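Local coordinates for capsid protein (Macrobrachium rosenbergii nodavirus, PDB 5YKU) that forms the protruding domain of the viral capsid protein, the part that probably builds the dimeric spikes on the particle surface, at residues Val51-Glu54 with Val55-Cys59. Residues are numbered along the deposited sequence; the frame is centred on the assembly and turned at random.
Sequences VSSE and VLQKC
Ser53 lies over the flat face of the Gln57 side-chain amide: its OG sits almost straight above Gln57 CD at 3.2 Å, and its CB is 3.3 Å from Gln57 OE1. Gln57 gets there with CG beside its backbone N (chi1 -64°) and the chain extended beyond, so that the amide runs back beneath the serine. Ser53 OG also accepts a nearly straight hydrogen bond from Val55 N (3.0 Å, 163°) and bonds to Asp76 OD2. Val55 CG2 closes in on Ser53 OG at 3.3 Å, making this the tight side of the turn. Bonds from Arg50 to Gln57 OE1 and from Gln57 NE2 to the Gly106 carbonyl should hold the amide's rotation. Just before Ser53, Ser52 OG accepts from Glu54 N at 3.0 Å, an ST turn. The outer side is looser: exposed Glu54, bent at chi2, folds back over Ser52 and against Thr77, while Leu56 CD1 stays 4.0 Å from Glu54 O, its side chain packing instead on Phe75 and Gln105. Asp76 OD1 accepts a hydrogen bond from Gln57 N, tying the turn to the loop after strand 69-75. The chain, arriving from strand 41-47, thus enters strand 57-63, which runs antiparallel between strands 69-75 and 96-104.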
loop_
_atom_site.group_PDB
_atom_site.type_symbol
_atom_site.label_atom_id
_atom_site.label_comp_id
_atom_site.label_asym_id
_atom_site.label_seq_id
_atom_site.Cartn_x
_atom_site.Cartn_y
_atom_site.Cartn_z
ATOM N N VAL A 51 10.821 3.331 -13.213
ATOM C CA VAL A 51 11.442 4.438 -13.842
ATOM C C VAL A 51 10.785 5.721 -13.419
ATOM O O VAL A 51 9.556 5.834 -13.450
ATOM C CB VAL A 51 11.462 4.279 -15.358
ATOM C CG1 VAL A 51 11.952 5.509 -16.073
ATOM C CG2 VAL A 51 12.193 3.045 -15.788
ATOM N N SER A 52 11.548 6.677 -13.016
ATOM C CA SER A 52 11.013 8.010 -12.664
ATOM C C SER A 52 10.359 8.694 -13.846
ATOM O O SER A 52 10.948 8.705 -14.934
ATOM C CB SER A 52 12.143 8.898 -12.182
ATOM O OG SER A 52 11.647 10.211 -11.949
ATOM N N SER A 53 9.212 9.288 -13.623
ATOM C CA SER A 53 8.585 10.122 -14.672
ATOM C C SER A 53 9.322 11.391 -14.871
ATOM O O SER A 53 9.084 12.019 -15.944
ATOM C CB SER A 53 7.160 10.410 -14.261
ATOM O OG SER A 53 7.143 11.367 -13.160
ATOM N N GLU A 54 10.084 11.821 -13.932
ATOM C CA GLU A 54 10.707 13.132 -13.944
ATOM C C GLU A 54 9.674 14.265 -13.914
ATOM O O GLU A 54 10.082 15.429 -14.170
ATOM C CB GLU A 54 11.749 13.308 -15.050
ATOM C CG GLU A 54 12.838 12.194 -14.981
ATOM C CD GLU A 54 13.657 11.971 -13.668
ATOM O OE1 GLU A 54 13.666 12.734 -12.639
ATOM O OE2 GLU A 54 14.339 10.850 -13.550
ATOM N N VAL A 55 8.424 14.009 -13.664
ATOM C CA VAL A 55 7.348 14.991 -13.673
ATOM C C VAL A 55 6.592 14.966 -12.376
ATOM O O VAL A 55 5.382 15.238 -12.301
ATOM C CB VAL A 55 6.503 14.972 -14.943
ATOM C CG1 VAL A 55 7.339 15.375 -16.157
ATOM C CG2 VAL A 55 5.838 13.669 -15.167
ATOM N N LEU A 56 7.334 14.706 -11.282
ATOM C CA LEU A 56 6.883 15.063 -9.975
ATOM C C LEU A 56 5.565 14.415 -9.589
ATOM O O LEU A 56 4.517 15.037 -9.385
ATOM C CB LEU A 56 6.778 16.568 -9.715
ATOM C CG LEU A 56 8.105 17.341 -9.759
ATOM C CD1 LEU A 56 8.652 17.586 -11.148
ATOM C CD2 LEU A 56 7.887 18.748 -9.051
ATOM N N GLN A 57 5.513 13.084 -9.579
ATOM C CA GLN A 57 4.320 12.305 -9.336
ATOM C C GLN A 57 4.252 11.974 -7.859
ATOM O O GLN A 57 4.933 11.058 -7.346
ATOM C CB GLN A 57 4.287 11.088 -10.295
ATOM C CG GLN A 57 4.196 11.540 -11.722
ATOM C CD GLN A 57 4.103 10.476 -12.767
ATOM O OE1 GLN A 57 4.540 9.312 -12.533
ATOM N NE2 GLN A 57 3.587 10.807 -13.887
ATOM N N LYS A 58 3.481 12.721 -7.090
ATOM C CA LYS A 58 3.334 12.561 -5.662
ATOM C C LYS A 58 2.091 11.753 -5.323
ATOM O O LYS A 58 0.992 12.033 -5.860
ATOM C CB LYS A 58 3.160 13.940 -4.992
ATOM C CG LYS A 58 3.171 13.871 -3.461
ATOM C CD LYS A 58 2.927 15.271 -2.818
ATOM C CE LYS A 58 2.939 15.192 -1.350
ATOM N NZ LYS A 58 2.715 16.630 -0.889
ATOM N N CYS A 59 2.243 10.758 -4.453
ATOM C CA CYS A 59 1.086 9.998 -3.986
ATOM C C CYS A 59 1.206 9.769 -2.498
ATOM O O CYS A 59 2.298 9.421 -2.028
ATOM C CB CYS A 59 1.090 8.633 -4.743
ATOM S SG CYS A 59 -0.227 7.511 -4.153
#